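Local coordinates for catalase (PDB 4QOL), which breaks down hydrogen peroxide to water and oxygen at a heme and also shows peroxidase-like reactivity toward phenolic substrates, at residues 342-345 with 346-350; 305-309 with 310-314. All coordinates share one frame; numbering follows the deposited sequence.

Contact 1 (342-345 with 346-350); sequences DTQR and HRLGA. With HEM (protoporphyrin IX containing Fe), chain E.
Gln-344 lies alongside Arg-347, one helical turn away, and both side chains point the same way: Gln-344 CG passes 4.2 Å from Arg-347 NH2, and the amide and guanidinium planes stand almost perpendicular, 89° apart. Both reach for the same heme propionate. Arg-347 meets the carboxylate with two donors, NH2 holding heme O1A at the guanidinium edge (2.6 Å) and NE holding heme O2A through a more bent bond (2.7 Å), a pairing that would fix the rotation of the carboxylate. A bend at chi3 (67°) in an otherwise extended chain swings these donors toward it. Gln-344 NE2 adds a nearly straight bond to heme O1A (3.1 Å, 162°), gripping that oxygen a second time, and also bonds to Phe-316 O. Leu-348 CD1 sits over one face of the Arg-347 guanidinium, offset toward its rim. Thr-343 rests its methyl CG2 3.6 Å from the heme methyl CMA, while its OG1 bonds to Asp-47 O of the third subunit. Beneath the side chains, Arg-347 N bonds to Thr-343 O (2.7 Å) and Leu-348 N to Gln-344 O (2.8 Å); the bond from Gly-349 N to Arg-345 O is weak. Gly-349 then leaves the helix with positive phi, where a beta carbon would jam against the preceding carbonyl oxygen. This is the C-terminal part of helix 331-348, which in catalases carries the proximal tyrosine; here it runs beside the heme, with helix 307-312 next to Arg-347 and neighbouring subunits packed against Asp-342 and His-346.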
loop_
_atom_site.group_PDB
_atom_site.type_symbol
_atom_site.label_atom_id
_atom_site.label_comp_id
_atom_site.label_asym_id
_atom_site.label_seq_id
_atom_site.Cartn_x
_atom_site.Cartn_y
_atom_site.Cartn_z
ATOM N N ASP A 342 11.782 3.415 9.283
ATOM C CA ASP A 342 10.356 3.784 9.253
ATOM C C ASP A 342 9.860 4.197 7.901
ATOM O O ASP A 342 8.907 3.660 7.370
ATOM C CB ASP A 342 10.062 4.840 10.318
ATOM C CG ASP A 342 8.623 5.095 10.429
ATOM O OD1 ASP A 342 7.835 4.113 10.698
ATOM O OD2 ASP A 342 8.137 6.256 10.204
ATOM N N THR A 343 10.524 5.193 7.301
ATOM C CA THR A 343 10.058 5.714 6.017
ATOM C C THR A 343 10.240 4.615 4.944
ATOM O O THR A 343 9.449 4.538 4.001
ATOM C CB THR A 343 10.778 7.050 5.673
ATOM O OG1 THR A 343 10.040 7.713 4.637
ATOM C CG2 THR A 343 12.160 6.848 5.098
ATOM N N GLN A 344 11.314 3.836 5.071
ATOM C CA GLN A 344 11.630 2.802 4.093
ATOM C C GLN A 344 10.622 1.641 4.044
ATOM O O GLN A 344 10.234 1.182 2.960
ATOM C CB GLN A 344 13.039 2.267 4.289
ATOM C CG GLN A 344 14.071 3.327 3.847
ATOM C CD GLN A 344 15.349 3.326 4.594
ATOM O OE1 GLN A 344 15.659 2.358 5.357
ATOM N NE2 GLN A 344 16.144 4.340 4.376
ATOM N N ARG A 345 10.086 1.300 5.199
ATOM C CA ARG A 345 8.970 0.361 5.234
ATOM C C ARG A 345 7.771 0.819 4.400
ATOM O O ARG A 345 7.157 0.008 3.745
ATOM C CB ARG A 345 8.632 -0.061 6.691
ATOM C CG ARG A 345 9.753 -0.777 7.401
ATOM C CD ARG A 345 9.600 -0.785 8.925
ATOM N NE ARG A 345 10.831 -1.241 9.534
ATOM C CZ ARG A 345 11.507 -0.647 10.507
ATOM N NH1 ARG A 345 11.021 0.409 11.147
ATOM N NH2 ARG A 345 12.673 -1.181 10.909
ATOM N N HIS A 346 7.431 2.085 4.503
ATOM C CA HIS A 346 6.388 2.754 3.699
ATOM C C HIS A 346 6.789 2.879 2.228
ATOM O O HIS A 346 5.939 2.597 1.302
ATOM C CB HIS A 346 6.075 4.129 4.289
ATOM C CG HIS A 346 5.415 5.106 3.337
ATOM N ND1 HIS A 346 4.094 5.015 2.956
ATOM C CD2 HIS A 346 5.906 6.178 2.692
ATOM C CE1 HIS A 346 3.793 6.007 2.143
ATOM N NE2 HIS A 346 4.871 6.731 1.959
ATOM N N ARG A 347 7.985 3.422 1.961
ATOM C CA ARG A 347 8.347 3.785 0.615
ATOM C C ARG A 347 8.537 2.503 -0.242
ATOM O O ARG A 347 8.231 2.476 -1.437
ATOM C CB ARG A 347 9.630 4.586 0.618
ATOM C CG ARG A 347 10.156 5.015 -0.725
ATOM C CD ARG A 347 11.242 6.090 -0.621
ATOM N NE ARG A 347 12.523 5.662 -0.009
ATOM C CZ ARG A 347 13.488 4.990 -0.658
ATOM N NH1 ARG A 347 13.301 4.645 -1.953
ATOM N NH2 ARG A 347 14.644 4.727 -0.043
ATOM N N LEU A 348 9.092 1.474 0.386
ATOM C CA LEU A 348 9.673 0.279 -0.319
ATOM C C LEU A 348 9.019 -1.073 0.009
ATOM O O LEU A 348 9.148 -1.991 -0.778
ATOM C CB LEU A 348 11.164 0.136 -0.054
ATOM C CG LEU A 348 12.016 1.299 -0.550
ATOM C CD1 LEU A 348 13.388 1.155 0.098
ATOM C CD2 LEU A 348 12.075 1.312 -2.068
ATOM N N GLY A 349 8.287 -1.132 1.108
ATOM C CA GLY A 349 7.685 -2.356 1.603
ATOM C C GLY A 349 8.329 -2.886 2.846
ATOM O O GLY A 349 9.489 -2.682 3.083
ATOM N N ALA A 350 7.557 -3.609 3.615
ATOM C CA ALA A 350 8.061 -4.311 4.835
ATOM C C ALA A 350 9.343 -5.090 4.592
ATOM O O ALA A 350 10.231 -5.183 5.493
ATOM C CB ALA A 350 6.965 -5.211 5.411
HETATM C CHA HEM E . 17.288 10.785 3.353
HETATM C CHB HEM E . 15.149 11.798 7.587
HETATM C CHC HEM E . 19.147 14.478 8.869
HETATM C CHD HEM E . 21.397 12.779 4.928
HETATM C C1A HEM E . 16.357 10.865 4.377
HETATM C C2A HEM E . 15.043 10.298 4.354
HETATM C C3A HEM E . 14.448 10.581 5.545
HETATM C C4A HEM E . 15.383 11.312 6.301
HETATM C CMA HEM E . 13.121 10.182 6.122
HETATM C CAA HEM E . 14.489 9.497 3.219
HETATM C CBA HEM E . 15.252 8.156 3.240
HETATM C CGA HEM E . 14.685 7.176 2.282
HETATM O O1A HEM E . 15.358 6.158 2.021
HETATM O O2A HEM E . 13.524 7.302 1.829
HETATM C C1B HEM E . 16.087 12.636 8.255
HETATM C C2B HEM E . 15.821 13.187 9.548
HETATM C C3B HEM E . 16.903 13.946 9.913
HETATM C C4B HEM E . 17.899 13.820 8.839
HETATM C CMB HEM E . 14.560 12.945 10.338
HETATM C CAB HEM E . 17.146 14.690 11.151
HETATM C CBB HEM E . 16.378 14.449 12.216
HETATM C C1C HEM E . 20.116 14.235 7.895
HETATM C C2C HEM E . 21.453 14.510 8.066
HETATM C C3C HEM E . 22.079 14.056 6.947
HETATM C C4C HEM E . 21.134 13.419 6.109
HETATM C CMC HEM E . 22.025 15.275 9.240
HETATM C CAC HEM E . 23.488 14.033 6.736
HETATM C CBC HEM E . 24.263 13.994 7.806
HETATM C C1D HEM E . 20.405 12.099 4.205
HETATM C C2D HEM E . 20.693 11.498 2.903
HETATM C C3D HEM E . 19.562 10.965 2.430
HETATM C C4D HEM E . 18.574 11.232 3.469
HETATM C CMD HEM E . 22.050 11.545 2.265
HETATM C CAD HEM E . 19.355 10.220 1.135
HETATM C CBD HEM E . 19.840 8.774 1.388
HETATM C CGD HEM E . 19.648 8.086 0.068
HETATM O O1D HEM E . 20.529 8.236 -0.771
HETATM O O2D HEM E . 18.631 7.382 -0.174
HETATM N NA HEM E . 16.579 11.477 5.615
HETATM N NB HEM E . 17.320 13.047 7.905
HETATM N NC HEM E . 19.932 13.505 6.741
HETATM N ND HEM E . 19.127 11.923 4.521
HETATM FE FE HEM E . 18.264 12.466 6.147
#

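Contact 2 (305-309 with 310-314); sequences ENFFA and ETEQA
The Phe-307 ring carries Thr-311 over one face: Thr-311 CB stands 4.0 Å from the ring centroid and 12° off its normal, a CH-pi contact, and the methyl CG2 reaches 3.8 Å from Phe-307 CE2. Glu-312 OE2 approaches this ring obliquely and has a salt bridge to Lys-102. The Phe-308 ring is met obliquely by Glu-312 CB and by the amide of Gln-313, whose CD lies 3.8 Å from Phe-308 CE2. That amide is pinned by a nearly straight bond from Gln-313 NE2 to Ala-309 O (3.1 Å, 168°), with the acceptor in the amide plane; NE2 also bonds to Thr-374 O of the second subunit.

At the start of the helix, Asn-306 is the N-cap, its OD1 accepting Ala-309 N at 2.9 Å. Glu-310, extended beyond CG (chi2 169°), reaches back along the chain so that OE2 takes Asn-306 N at 2.9 Å, from above the carboxylate plane, together with a weak bond from Glu-305 N; OE1 bonds to Tyr-64 OH. Replacing Glu-310 by an alanine would probably leave these two backbone N-H groups and the Tyr-64 hydroxyl without their carboxylate partner and set the approach to the helix free to shift. Further on the backbone widens: Glu-312 N bonds to Phe-307 O at 2.9 Å, five residues back, and Gln-313 N makes a weak bond of the same span to Phe-308 O. The arrangement is that of a short N-capped helix with pi-type turns, following strand 293-302 of the catalase beta-barrel, and the side chain of Thr-311 comes to about 7 Å from the heme.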
loop_
_atom_site.group_PDB
_atom_site.type_symbol
_atom_site.label_atom_id
_atom_site.label_comp_id
_atom_site.label_asym_id
_atom_site.label_seq_id
_atom_site.Cartn_x
_atom_site.Cartn_y
_atom_site.Cartn_z
ATOM N N GLU A 305 23.068 -1.363 -12.922
ATOM C CA GLU A 305 22.422 -1.893 -14.163
ATOM C C GLU A 305 21.043 -1.342 -14.418
ATOM O O GLU A 305 20.622 -1.291 -15.567
ATOM C CB GLU A 305 22.345 -3.422 -14.064
ATOM C CG GLU A 305 23.734 -4.070 -14.099
ATOM C CD GLU A 305 24.469 -3.706 -15.420
ATOM O OE1 GLU A 305 25.516 -2.940 -15.404
ATOM O OE2 GLU A 305 23.970 -4.162 -16.485
ATOM N N ASN A 306 20.321 -0.971 -13.350
ATOM C CA ASN A 306 18.947 -0.441 -13.517
ATOM C C ASN A 306 18.724 0.625 -12.434
ATOM O O ASN A 306 18.919 0.387 -11.241
ATOM C CB ASN A 306 17.903 -1.534 -13.399
ATOM C CG ASN A 306 16.494 -1.006 -13.577
ATOM O OD1 ASN A 306 15.794 -0.678 -12.603
ATOM N ND2 ASN A 306 16.028 -0.991 -14.832
ATOM N N PHE A 307 18.401 1.819 -12.866
ATOM C CA PHE A 307 18.359 2.944 -11.925
ATOM C C PHE A 307 17.268 2.727 -10.877
ATOM O O PHE A 307 17.465 2.952 -9.667
ATOM C CB PHE A 307 18.133 4.250 -12.700
ATOM C CG PHE A 307 18.152 5.490 -11.837
ATOM C CD1 PHE A 307 17.019 5.927 -11.223
ATOM C CD2 PHE A 307 19.325 6.166 -11.632
ATOM C CE1 PHE A 307 17.048 7.030 -10.400
ATOM C CE2 PHE A 307 19.356 7.337 -10.918
ATOM C CZ PHE A 307 18.229 7.765 -10.277
ATOM N N PHE A 308 16.074 2.365 -11.320
ATOM C CA PHE A 308 14.983 2.166 -10.341
ATOM C C PHE A 308 15.355 1.089 -9.295
ATOM O O PHE A 308 15.168 1.281 -8.085
ATOM C CB PHE A 308 13.683 1.807 -11.052
ATOM C CG PHE A 308 12.539 1.518 -10.137
ATOM C CD1 PHE A 308 11.717 2.523 -9.693
ATOM C CD2 PHE A 308 12.338 0.237 -9.643
ATOM C CE1 PHE A 308 10.686 2.227 -8.789
ATOM C CE2 PHE A 308 11.271 -0.063 -8.774
ATOM C CZ PHE A 308 10.463 0.915 -8.332
ATOM N N ALA A 309 15.749 -0.076 -9.781
ATOM C CA ALA A 309 15.848 -1.214 -8.944
ATOM C C ALA A 309 16.951 -1.031 -7.899
ATOM O O ALA A 309 16.872 -1.591 -6.804
ATOM C CB ALA A 309 16.084 -2.515 -9.760
ATOM N N GLU A 310 18.007 -0.308 -8.282
ATOM C CA GLU A 310 19.218 -0.158 -7.462
ATOM C C GLU A 310 19.310 1.214 -6.833
ATOM O O GLU A 310 19.385 1.310 -5.631
ATOM C CB GLU A 310 20.449 -0.462 -8.328
ATOM C CG GLU A 310 20.473 -1.919 -8.786
ATOM C CD GLU A 310 21.495 -2.184 -9.832
ATOM O OE1 GLU A 310 22.669 -2.094 -9.477
ATOM O OE2 GLU A 310 21.116 -2.443 -11.013
ATOM N N THR A 311 19.218 2.278 -7.601
ATOM C CA THR A 311 19.346 3.619 -7.010
ATOM C C THR A 311 18.039 4.087 -6.340
ATOM O O THR A 311 18.057 4.502 -5.172
ATOM C CB THR A 311 19.876 4.632 -8.022
ATOM O OG1 THR A 311 21.125 4.163 -8.547
ATOM C CG2 THR A 311 20.045 5.987 -7.439
ATOM N N GLU A 312 16.921 3.967 -7.054
ATOM C CA GLU A 312 15.676 4.469 -6.499
ATOM C C GLU A 312 15.288 3.652 -5.271
ATOM O O GLU A 312 14.843 4.225 -4.286
ATOM C CB GLU A 312 14.581 4.550 -7.538
ATOM C CG GLU A 312 13.334 5.199 -6.979
ATOM C CD GLU A 312 13.496 6.695 -6.673
ATOM O OE1 GLU A 312 12.716 7.195 -5.861
ATOM O OE2 GLU A 312 14.379 7.350 -7.282
ATOM N N GLN A 313 15.509 2.335 -5.297
ATOM C CA GLN A 313 15.073 1.478 -4.187
ATOM C C GLN A 313 16.167 1.316 -3.055
ATOM O O GLN A 313 15.889 0.652 -2.119
ATOM C CB GLN A 313 14.747 0.063 -4.676
ATOM C CG GLN A 313 13.414 -0.058 -5.409
ATOM C CD GLN A 313 12.997 -1.471 -5.681
ATOM O OE1 GLN A 313 11.834 -1.842 -5.423
ATOM N NE2 GLN A 313 13.897 -2.251 -6.192
ATOM N N ALA A 314 17.351 1.903 -3.201
ATOM C CA ALA A 314 18.330 1.914 -2.166
ATOM C C ALA A 314 17.833 2.517 -0.890
ATOM O O ALA A 314 17.221 3.604 -0.852
ATOM C CB ALA A 314 19.615 2.552 -2.618
#

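In the fold
Contact 2 precedes contact 1 along the chain, and their centres lie 15 Å apart. They meet through Arg-347, whose NH1 and NH2 probably bond to Glu-312 O (2.8 Å) and Ala-314 O (2.9 Å), while Leu-348 CD1 packs on Gln-313 O. The propionate-binding guanidinium of contact 1 is thus probably held in place by carbonyls at and just beyond the end of helix 307-312. Contact 1 is buried, its chemistry divided between the heme propionate and polar bonds to a neighbouring subunit; contact 2 is only partly buried, joining aromatic packing to an N-cap and a carboxylate that accepts backbone N-H groups, with Glu-305 exposed. Both touch the third subunit, which places the heme surroundings close to the subunit interface.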